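PDB 6LZH: GrgF from Penicillium sp. sh18, which acts as a polyketide transferase in gregatin A biosynthesis, where two polyketide chains made by one synthase go into an alkylated furanone. Local coordinates for residues Asp10-Phe13 against Leu19-Arg22; Leu65-Pro68 against Gly72-Asp75; Arg85-His90 against Gly118-Ala123; Gly60-Leu65 against Thr96-Asn101. All blocks are in the same frame, centred on the assembly; numbering follows the deposited sequence.

Contact 1 (Asp10-Phe13 against Leu19-Arg22); sequences DVEF and LTLR
The Phe13 ring carries Leu21 on one of its faces, and the Arg22 guanidinium has the Thr20 methyl CG2 over the centre of one face, 3.5 Å above its plane, with Glu12 OE1 and a water at its edge. Both groups belong to the beta hairpin of strands 9-14 and 20-26, at the margin of the alpha/beta hydrolase sheet. Phe13 and Leu21 form an antiparallel hydrogen-bonded pair: Phe13 N gives a bond to Leu21 O, and Leu21 N returns one to Phe13 O. On their side of the sheet, Leu21 CB sits over the ring toward its rim in a CH-pi contact, 4.2 Å from the Phe13 centroid, while CD1 reaches Phe13 CZ. Tyr66 meets the same ring edge-to-face.

Glu12 and Arg22, the non-hydrogen-bonded pair, lie side by side on the other face. Glu12 CG stands between its backbone N and carbonyl carbon (chi1 41°), which sends the carboxylate up beside the extended arginine. The salt bridge from Arg22 NE to Glu12 OE1 is 3.0 Å long, but its hydrogen bond is weak, bent to 134°. Arg22 also bridges to Asp75 through NH1, and a leucine in its place would probably leave both Glu12 and Asp75 without their cationic mate. The water completes a loop, donating to Glu12 OE2 at 2.9 Å and accepting from Arg22 NH2.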
loop_
_atom_site.group_PDB
_atom_site.type_symbol
_atom_site.label_atom_id
_atom_site.label_comp_id
_atom_site.label_asym_id
_atom_site.label_seq_id
_atom_site.Cartn_x
_atom_site.Cartn_y
_atom_site.Cartn_z
ATOM N N ASP A 10 13.535 22.973 17.036
ATOM C CA ASP A 10 12.691 21.795 17.177
ATOM C C ASP A 10 11.304 22.141 16.657
ATOM O O ASP A 10 10.735 23.172 17.033
ATOM C CB ASP A 10 12.593 21.363 18.635
ATOM C CG ASP A 10 13.890 20.821 19.193
ATOM O OD1 ASP A 10 14.878 20.620 18.457
ATOM O OD2 ASP A 10 13.909 20.578 20.407
ATOM N N VAL A 11 10.750 21.285 15.801
ATOM C CA VAL A 11 9.436 21.520 15.213
ATOM C C VAL A 11 8.645 20.216 15.259
ATOM O O VAL A 11 9.198 19.121 15.398
ATOM C CB VAL A 11 9.514 22.045 13.751
ATOM C CG1 VAL A 11 10.090 23.452 13.683
ATOM C CG2 VAL A 11 10.339 21.075 12.861
ATOM N N GLU A 12 7.326 20.344 15.147
ATOM C CA GLU A 12 6.481 19.175 14.980
ATOM C C GLU A 12 5.303 19.539 14.090
ATOM O O GLU A 12 4.956 20.711 13.928
ATOM C CB GLU A 12 6.016 18.602 16.330
ATOM C CG GLU A 12 5.615 19.605 17.368
ATOM C CD GLU A 12 5.188 18.954 18.683
ATOM O OE1 GLU A 12 6.020 18.283 19.331
ATOM O OE2 GLU A 12 4.017 19.132 19.058
ATOM N N PHE A 13 4.721 18.521 13.465
ATOM C CA PHE A 13 3.564 18.755 12.615
ATOM C C PHE A 13 2.694 17.512 12.660
ATOM O O PHE A 13 3.147 16.431 13.059
ATOM C CB PHE A 13 3.965 19.119 11.169
ATOM C CG PHE A 13 4.744 18.022 10.442
ATOM C CD1 PHE A 13 6.126 17.886 10.624
ATOM C CD2 PHE A 13 4.096 17.152 9.569
ATOM C CE1 PHE A 13 6.847 16.894 9.952
ATOM C CE2 PHE A 13 4.799 16.156 8.885
ATOM C CZ PHE A 13 6.178 16.026 9.076
ATOM N N LEU A 19 -1.086 11.608 13.764
ATOM C CA LEU A 19 0.169 11.486 14.490
ATOM C C LEU A 19 0.900 12.821 14.538
ATOM O O LEU A 19 0.794 13.631 13.617
ATOM C CB LEU A 19 1.081 10.460 13.816
ATOM C CG LEU A 19 0.448 9.096 13.581
ATOM C CD1 LEU A 19 1.268 8.339 12.592
ATOM C CD2 LEU A 19 0.376 8.366 14.897
ATOM N N THR A 20 1.681 13.022 15.606
ATOM C CA THR A 20 2.655 14.103 15.666
ATOM C C THR A 20 4.014 13.567 15.234
ATOM O O THR A 20 4.535 12.627 15.838
ATOM C CB THR A 20 2.764 14.687 17.076
ATOM O OG1 THR A 20 1.508 15.244 17.471
ATOM C CG2 THR A 20 3.809 15.781 17.098
ATOM N N LEU A 21 4.577 14.149 14.188
ATOM C CA LEU A 21 5.943 13.865 13.782
ATOM C C LEU A 21 6.815 15.018 14.233
ATOM O O LEU A 21 6.388 16.174 14.193
ATOM C CB LEU A 21 6.054 13.711 12.266
ATOM C CG LEU A 21 5.136 12.674 11.612
ATOM C CD1 LEU A 21 5.525 12.507 10.150
ATOM C CD2 LEU A 21 5.185 11.336 12.352
ATOM N N ARG A 22 8.035 14.712 14.643
ATOM C CA ARG A 22 8.909 15.730 15.215
ATOM C C ARG A 22 10.228 15.759 14.471
ATOM O O ARG A 22 10.689 14.739 13.946
ATOM C CB ARG A 22 9.135 15.471 16.721
ATOM C CG ARG A 22 7.827 15.501 17.525
ATOM C CD ARG A 22 7.981 15.271 19.037
ATOM N NE ARG A 22 6.676 15.368 19.701
ATOM C CZ ARG A 22 5.793 14.370 19.784
ATOM N NH1 ARG A 22 6.067 13.175 19.284
ATOM N NH2 ARG A 22 4.628 14.562 20.387
HETATM O O HOH W 1 4.160 17.460 21.464
#

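Contact 2 (Leu65-Pro68 against Gly72-Asp75); sequences LYDP and GASD
Asp67 and Ser74 face each other where the chain leaves strand 62-66 and doubles back through a loop toward helix 84-99. Ahead of them, Leu65 and Tyr66 still belong to the central sheet of the alpha/beta hydrolase fold. Leu65 packs on helix 49-58, and Tyr66 packs on Leu91 and Ala94 of helix 84-99.

Asp67 does most of the work, with both its side chain and its carbonyl. CG lies beside the backbone N, anti to the carbonyl carbon (chi1 -74°), a setting that carries the carboxylate across to Gly72 and Ala73. There Asp67 OD2 accepts the backbone N-H of Ala73 at 2.9 Å; the N-H points almost straight at the oxygen (177°), yet it comes from above the carboxylate plane, 47° out of it. The same oxygen lies 3.6 Å from Gly72 CA and makes a salt bridge to Lys45. Gly72 has a positive phi, and a beta carbon on it would run into Asp67 OD2. The Asp67 carbonyl takes a short 2.5 Å bond from the Ser74 hydroxyl OG, which meets O from above the carbonyl plane. Last comes Pro68, whose carbonyl O touches Ser74 CB at 3.4 Å while its ring packs on Pro39 and Gln87.

Since Ser74 OG gives its proton to Asp67 O, it can accept from the backbone N of Arg22, and one buried hydroxyl thus ties the loop to Arg22 of strand 20-26 and to the chain at the end of strand 62-66. The charge of Asp67, in turn, is probably balanced by Lys45 and steadied by the Ala73 amide.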
loop_
_atom_site.group_PDB
_atom_site.type_symbol
_atom_site.label_atom_id
_atom_site.label_comp_id
_atom_site.label_asym_id
_atom_site.label_seq_id
_atom_site.Cartn_x
_atom_site.Cartn_y
_atom_site.Cartn_z
ATOM N N LEU A 65 14.052 18.339 8.628
ATOM C CA LEU A 65 14.568 16.993 8.838
ATOM C C LEU A 65 13.767 16.385 9.973
ATOM O O LEU A 65 13.810 16.899 11.093
ATOM C CB LEU A 65 16.064 17.062 9.182
ATOM C CG LEU A 65 16.842 15.815 9.527
ATOM C CD1 LEU A 65 16.591 14.777 8.466
ATOM C CD2 LEU A 65 18.351 16.144 9.657
ATOM N N TYR A 66 13.028 15.310 9.709
ATOM C CA TYR A 66 12.131 14.811 10.741
ATOM C C TYR A 66 12.197 13.298 10.893
ATOM O O TYR A 66 12.657 12.580 10.003
ATOM C CB TYR A 66 10.698 15.270 10.490
ATOM C CG TYR A 66 9.944 14.694 9.312
ATOM C CD1 TYR A 66 9.372 13.425 9.375
ATOM C CD2 TYR A 66 9.725 15.457 8.175
ATOM C CE1 TYR A 66 8.647 12.918 8.331
ATOM C CE2 TYR A 66 8.982 14.962 7.106
ATOM C CZ TYR A 66 8.443 13.688 7.192
ATOM O OH TYR A 66 7.701 13.176 6.147
ATOM N N ASP A 67 11.766 12.833 12.072
ATOM C CA ASP A 67 11.729 11.406 12.354
ATOM C C ASP A 67 10.447 10.838 11.766
ATOM O O ASP A 67 9.360 11.369 12.047
ATOM C CB ASP A 67 11.794 11.127 13.866
ATOM C CG ASP A 67 13.183 11.360 14.449
ATOM O OD1 ASP A 67 14.172 10.994 13.791
ATOM O OD2 ASP A 67 13.295 11.875 15.579
ATOM N N PRO A 68 10.526 9.827 10.905
ATOM C CA PRO A 68 9.304 9.207 10.384
ATOM C C PRO A 68 8.493 8.585 11.511
ATOM O O PRO A 68 8.946 8.445 12.648
ATOM C CB PRO A 68 9.825 8.142 9.409
ATOM C CG PRO A 68 11.223 8.584 9.072
ATOM C CD PRO A 68 11.743 9.243 10.311
ATOM N N GLY A 72 12.519 7.466 16.502
ATOM C CA GLY A 72 13.116 8.647 17.110
ATOM C C GLY A 72 12.144 9.343 18.046
ATOM O O GLY A 72 11.530 8.714 18.910
ATOM N N ALA A 73 11.963 10.648 17.844
ATOM C CA ALA A 73 11.088 11.472 18.673
ATOM C C ALA A 73 9.632 11.501 18.207
ATOM O O ALA A 73 8.801 12.122 18.877
ATOM C CB ALA A 73 11.628 12.904 18.725
ATOM N N SER A 74 9.303 10.873 17.081
ATOM C CA SER A 74 7.965 10.981 16.513
ATOM C C SER A 74 7.006 9.988 17.155
ATOM O O SER A 74 7.406 8.924 17.635
ATOM C CB SER A 74 7.997 10.757 14.992
ATOM O OG SER A 74 8.549 11.907 14.365
ATOM N N ASP A 75 5.724 10.355 17.153
ATOM C CA ASP A 75 4.661 9.443 17.550
ATOM C C ASP A 75 4.618 8.240 16.616
ATOM O O ASP A 75 5.225 8.229 15.546
ATOM C CB ASP A 75 3.289 10.126 17.508
ATOM C CG ASP A 75 3.099 11.152 18.605
ATOM O OD1 ASP A 75 3.962 11.257 19.498
ATOM O OD2 ASP A 75 2.081 11.863 18.552
#

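Contact 3 (Arg85-His90 against Gly118-Ala123); sequences RQQAEH and GNVTLA
Segments 85-90 and 118-123 are both helical, crossing at -61° with their axes 8.6 Å apart at closest approach and the CA atoms of Ala88 and Val120 only 5.1 Å from each other. Small residues at the crossing permit this: Ala88 and Ala123 meet through their methyls, CB to CB at 4.2 Å, and Ala88 CB also lies 4.0 Å from the carbonyl O of Val120.

Val120 contributes the largest buried area of the contact. Its CG1, anti to the backbone N (chi1 167°), presses on the main chain of the opposite helix, 3.5 Å from Ala88 N and close to the carbonyl carbon of Gln87. The other methyl, CG2, lies against the Gln87 side chain, touching both its CB and its CD. Gln87 runs out extended and crosses Val120 at about a right angle, so that its aliphatic part rests on both valine methyls, with CG 3.8 Å from Val120 CG1. The join is therefore one of apolar carbon against carbon and helix backbone, all of it buried.

Helix 116-127 follows the strand that ends at what is probably the nucleophile elbow, with Cys115, the likely nucleophile, just before the helix; the Gln87 side chain is about 10 Å from that of Cys115. Beyond the crossing, Gln87 packs on Pro68 just after strand 62-66, and Ala123 on Trp218, a residue of a sodium site. On the far side of helix 116-127, Thr121 and Leu122 rest on strand 133-137, while Arg85 and Glu89 form salt bridges with Asp83 and Arg161, respectively, of the second subunit.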
loop_
_atom_site.group_PDB
_atom_site.type_symbol
_atom_site.label_atom_id
_atom_site.label_comp_id
_atom_site.label_asym_id
_atom_site.label_seq_id
_atom_site.Cartn_x
_atom_site.Cartn_y
_atom_site.Cartn_z
ATOM N N ARG A 85 4.313 3.403 1.963
ATOM C CA ARG A 85 3.133 4.136 1.522
ATOM C C ARG A 85 2.744 5.212 2.529
ATOM O O ARG A 85 2.500 6.366 2.157
ATOM C CB ARG A 85 1.963 3.182 1.298
ATOM C CG ARG A 85 0.764 3.898 0.742
ATOM C CD ARG A 85 -0.422 2.934 0.623
ATOM N NE ARG A 85 -1.181 2.904 1.867
ATOM C CZ ARG A 85 -2.320 2.238 2.022
ATOM N NH1 ARG A 85 -2.817 1.545 1.010
ATOM N NH2 ARG A 85 -2.957 2.269 3.186
ATOM N N GLN A 86 2.675 4.849 3.810
ATOM C CA GLN A 86 2.297 5.834 4.822
ATOM C C GLN A 86 3.338 6.943 4.920
ATOM O O GLN A 86 3.001 8.110 5.146
ATOM C CB GLN A 86 2.141 5.164 6.188
ATOM C CG GLN A 86 1.751 6.156 7.288
ATOM C CD GLN A 86 1.814 5.567 8.695
ATOM O OE1 GLN A 86 2.714 4.796 9.023
ATOM N NE2 GLN A 86 0.867 5.952 9.537
ATOM N N GLN A 87 4.618 6.582 4.790
ATOM C CA GLN A 87 5.678 7.575 4.942
ATOM C C GLN A 87 5.649 8.561 3.787
ATOM O O GLN A 87 5.871 9.765 3.981
ATOM C CB GLN A 87 7.047 6.885 5.057
ATOM C CG GLN A 87 8.154 7.811 5.589
ATOM C CD GLN A 87 9.469 7.108 5.934
ATOM O OE1 GLN A 87 9.494 5.933 6.371
ATOM N NE2 GLN A 87 10.576 7.838 5.750
ATOM N N ALA A 88 5.352 8.075 2.579
ATOM C CA ALA A 88 5.158 8.987 1.458
ATOM C C ALA A 88 3.975 9.901 1.718
ATOM O O ALA A 88 4.032 11.099 1.427
ATOM C CB ALA A 88 4.934 8.198 0.163
ATOM N N GLU A 89 2.870 9.339 2.228
ATOM C CA GLU A 89 1.719 10.166 2.575
ATOM C C GLU A 89 2.118 11.254 3.556
ATOM O O GLU A 89 1.682 12.405 3.438
ATOM C CB GLU A 89 0.615 9.303 3.174
ATOM C CG GLU A 89 -0.237 8.578 2.164
ATOM C CD GLU A 89 -1.352 7.820 2.854
ATOM O OE1 GLU A 89 -2.313 8.452 3.349
ATOM O OE2 GLU A 89 -1.233 6.598 2.939
ATOM N N HIS A 90 2.955 10.905 4.527
ATOM C CA HIS A 90 3.350 11.874 5.538
ATOM C C HIS A 90 4.193 12.989 4.936
ATOM O O HIS A 90 4.161 14.118 5.428
ATOM C CB HIS A 90 4.080 11.155 6.666
ATOM C CG HIS A 90 3.172 10.358 7.545
ATOM N ND1 HIS A 90 3.637 9.499 8.519
ATOM C CD2 HIS A 90 1.817 10.292 7.599
ATOM C CE1 HIS A 90 2.610 8.939 9.134
ATOM N NE2 HIS A 90 1.495 9.404 8.595
ATOM N N GLY A 118 15.010 7.664 0.151
ATOM C CA GLY A 118 14.976 7.997 -1.259
ATOM C C GLY A 118 13.873 7.277 -1.992
ATOM O O GLY A 118 13.314 7.814 -2.948
ATOM N N ASN A 119 13.547 6.064 -1.550
ATOM C CA ASN A 119 12.375 5.364 -2.058
ATOM C C ASN A 119 11.112 6.164 -1.749
ATOM O O ASN A 119 10.318 6.469 -2.642
ATOM C CB ASN A 119 12.323 3.966 -1.436
ATOM C CG ASN A 119 11.126 3.136 -1.902
ATOM O OD1 ASN A 119 9.980 3.527 -1.735
ATOM N ND2 ASN A 119 11.406 1.959 -2.453
ATOM N N VAL A 120 10.941 6.551 -0.489
ATOM C CA VAL A 120 9.753 7.314 -0.083
ATOM C C VAL A 120 9.707 8.674 -0.785
ATOM O O VAL A 120 8.631 9.172 -1.153
ATOM C CB VAL A 120 9.757 7.443 1.452
ATOM C CG1 VAL A 120 8.768 8.465 1.936
ATOM C CG2 VAL A 120 9.498 6.075 2.093
ATOM N N THR A 121 10.869 9.312 -0.945
ATOM C CA THR A 121 10.948 10.592 -1.656
ATOM C C THR A 121 10.444 10.465 -3.095
ATOM O O THR A 121 9.641 11.284 -3.558
ATOM C CB THR A 121 12.398 11.110 -1.618
ATOM O OG1 THR A 121 12.719 11.565 -0.292
ATOM C CG2 THR A 121 12.617 12.299 -2.594
ATOM N N LEU A 122 10.926 9.457 -3.834
ATOM C CA LEU A 122 10.463 9.272 -5.208
ATOM C C LEU A 122 8.960 8.993 -5.261
ATOM O O LEU A 122 8.255 9.477 -6.159
ATOM C CB LEU A 122 11.245 8.134 -5.871
ATOM C CG LEU A 122 12.738 8.424 -6.062
ATOM C CD1 LEU A 122 13.521 7.173 -6.395
ATOM C CD2 LEU A 122 12.977 9.531 -7.103
ATOM N N ALA A 123 8.451 8.194 -4.323
ATOM C CA ALA A 123 7.022 7.885 -4.339
ATOM C C ALA A 123 6.199 9.130 -4.047
ATOM O O ALA A 123 5.161 9.361 -4.673
ATOM C CB ALA A 123 6.711 6.786 -3.319
#

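Contact 4 (Gly60-Leu65 against Thr96-Asn101); sequences GITCLL and TWFKEN
Helix 84-99 packs here against strand 62-66 of the central sheet in the alpha/beta hydrolase fold, its last turn pressing Trp97 and Phe98 onto Thr62 and Leu64. The two strand residues point toward the helix, whereas Cys63 between them turns away to helix 49-58.

Leu64 meets both aromatic rings. Its CG lies anti to the backbone N (chi1 173°), holding the two methyls out to the indole, where CD1 and CD2 each come within 3.7 Å of Trp97 CZ3. Lower on the same side chain, Leu64 CB is 4.1 Å from Phe98 CE2. An alanine here would keep the touch on Phe98 but is likely to open a gap beside the indole, where the two methyls had met CZ3. Phe98 is buried and spans neighbouring strands, also packing on Ala34 and Ile36 of strand 32-38 and on Leu25 of strand 20-26.

Thr62 divides its side chain between two tasks: OG1 accepts from the backbone N of Ala28, and the methyl faces the helix. That methyl, CG2, arrives at the edge of the Phe98 ring, in its plane, 3.3 Å from CZ.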
loop_
_atom_site.group_PDB
_atom_site.type_symbol
_atom_site.label_atom_id
_atom_site.label_comp_id
_atom_site.label_asym_id
_atom_site.label_seq_id
_atom_site.Cartn_x
_atom_site.Cartn_y
_atom_site.Cartn_z
ATOM N N GLY A 60 21.312 28.783 1.379
ATOM C CA GLY A 60 20.049 29.462 1.173
ATOM C C GLY A 60 18.819 28.584 1.126
ATOM O O GLY A 60 17.733 29.083 0.792
ATOM N N ILE A 61 18.928 27.304 1.465
ATOM C CA ILE A 61 17.786 26.398 1.414
ATOM C C ILE A 61 17.336 26.072 2.831
ATOM O O ILE A 61 18.116 25.524 3.621
ATOM C CB ILE A 61 18.116 25.104 0.655
ATOM C CG1 ILE A 61 18.508 25.413 -0.786
ATOM C CG2 ILE A 61 16.917 24.145 0.729
ATOM C CD1 ILE A 61 19.357 24.316 -1.415
ATOM N N THR A 62 16.065 26.359 3.136
ATOM C CA THR A 62 15.489 25.987 4.428
ATOM C C THR A 62 15.178 24.496 4.458
ATOM O O THR A 62 14.425 23.993 3.617
ATOM C CB THR A 62 14.223 26.804 4.713
ATOM O OG1 THR A 62 14.570 28.182 4.886
ATOM C CG2 THR A 62 13.561 26.338 5.994
ATOM N N CYS A 63 15.740 23.782 5.434
ATOM C CA CYS A 63 15.614 22.332 5.482
ATOM C C CYS A 63 14.761 21.879 6.662
ATOM O O CYS A 63 14.866 22.414 7.773
ATOM C CB CYS A 63 17.004 21.668 5.554
ATOM S SG CYS A 63 18.009 22.012 4.081
ATOM N N LEU A 64 13.892 20.906 6.385
ATOM C CA LEU A 64 13.099 20.190 7.380
ATOM C C LEU A 64 13.618 18.758 7.446
ATOM O O LEU A 64 13.645 18.050 6.431
ATOM C CB LEU A 64 11.605 20.188 7.019
ATOM C CG LEU A 64 10.722 19.312 7.925
ATOM C CD1 LEU A 64 10.702 19.817 9.403
ATOM C CD2 LEU A 64 9.314 19.195 7.369
ATOM N N LEU A 65 14.052 18.339 8.628
ATOM C CA LEU A 65 14.568 16.993 8.838
ATOM C C LEU A 65 13.767 16.385 9.973
ATOM O O LEU A 65 13.810 16.899 11.093
ATOM C CB LEU A 65 16.064 17.062 9.182
ATOM C CG LEU A 65 16.842 15.815 9.527
ATOM C CD1 LEU A 65 16.591 14.777 8.466
ATOM C CD2 LEU A 65 18.351 16.144 9.657
ATOM N N THR A 96 2.467 20.267 3.080
ATOM C CA THR A 96 1.362 21.120 3.531
ATOM C C THR A 96 1.792 22.024 4.676
ATOM O O THR A 96 1.554 23.236 4.649
ATOM C CB THR A 96 0.183 20.246 3.967
ATOM O OG1 THR A 96 -0.291 19.509 2.841
ATOM C CG2 THR A 96 -0.951 21.089 4.563
ATOM N N TRP A 97 2.408 21.436 5.700
ATOM C CA TRP A 97 2.937 22.205 6.825
ATOM C C TRP A 97 3.954 23.244 6.363
ATOM O O TRP A 97 3.883 24.424 6.743
ATOM C CB TRP A 97 3.576 21.238 7.827
ATOM C CG TRP A 97 4.197 21.878 9.007
ATOM C CD1 TRP A 97 3.558 22.324 10.129
ATOM C CD2 TRP A 97 5.594 22.134 9.207
ATOM N NE1 TRP A 97 4.480 22.853 11.017
ATOM C CE2 TRP A 97 5.732 22.745 10.470
ATOM C CE3 TRP A 97 6.740 21.904 8.440
ATOM C CZ2 TRP A 97 6.970 23.134 10.979
ATOM C CZ3 TRP A 97 7.971 22.286 8.946
ATOM C CH2 TRP A 97 8.077 22.893 10.206
ATOM N N PHE A 98 4.925 22.818 5.547
ATOM C CA PHE A 98 6.057 23.679 5.224
ATOM C C PHE A 98 5.624 24.918 4.461
ATOM O O PHE A 98 6.193 26.000 4.662
ATOM C CB PHE A 98 7.101 22.900 4.406
ATOM C CG PHE A 98 8.497 23.370 4.641
ATOM C CD1 PHE A 98 8.694 24.465 5.462
ATOM C CD2 PHE A 98 9.596 22.730 4.102
ATOM C CE1 PHE A 98 9.941 24.932 5.736
ATOM C CE2 PHE A 98 10.890 23.210 4.382
ATOM C CZ PHE A 98 11.036 24.316 5.198
ATOM N N LYS A 99 4.608 24.772 3.607
ATOM C CA LYS A 99 4.124 25.884 2.805
ATOM C C LYS A 99 3.703 27.080 3.657
ATOM O O LYS A 99 3.719 28.221 3.175
ATOM C CB LYS A 99 2.956 25.415 1.943
ATOM C CG LYS A 99 3.378 24.822 0.612
ATOM C CD LYS A 99 2.269 24.014 -0.018
ATOM C CE LYS A 99 0.959 24.773 -0.053
ATOM N NZ LYS A 99 0.078 24.248 -1.136
ATOM N N GLU A 100 3.322 26.850 4.917
ATOM C CA GLU A 100 2.901 27.954 5.770
ATOM C C GLU A 100 4.069 28.728 6.364
ATOM O O GLU A 100 3.849 29.774 6.985
ATOM C CB GLU A 100 1.991 27.437 6.887
ATOM C CG GLU A 100 0.669 26.887 6.378
ATOM C CD GLU A 100 -0.224 27.968 5.755
ATOM O OE1 GLU A 100 -0.689 28.870 6.496
ATOM O OE2 GLU A 100 -0.474 27.906 4.528
ATOM N N ASN A 101 5.293 28.272 6.175
ATOM C CA ASN A 101 6.425 29.025 6.701
ATOM C C ASN A 101 6.737 30.197 5.771
ATOM O O ASN A 101 6.937 29.989 4.569
ATOM C CB ASN A 101 7.644 28.115 6.854
ATOM C CG ASN A 101 8.727 28.719 7.724
ATOM O OD1 ASN A 101 9.211 29.825 7.468
ATOM N ND2 ASN A 101 9.124 27.989 8.757
#

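Overall arrangement
Along the chain the hairpin of contact 1 closes first; contacts 2 and 4 then both start from strand 62-66, sharing Leu65, and contacts 3 and 4 interleave, 85-90 coming before 96-101 on helix 84-99. Contacts 1 and 2 have centres 7 Å apart; they reach neighbouring strands 20-26 and 62-66, and the Arg22-Asp75 salt bridge joins the hairpin to the loop. Contacts 3 and 4 use different parts of helix 84-99, with centres about 17 Å apart and no touch. The hairpin rests on both parts of this helix, Phe13 on Trp97 and Leu19 on His90, while the earlier part also crosses helix 116-127, which begins just after the probable nucleophile Cys115.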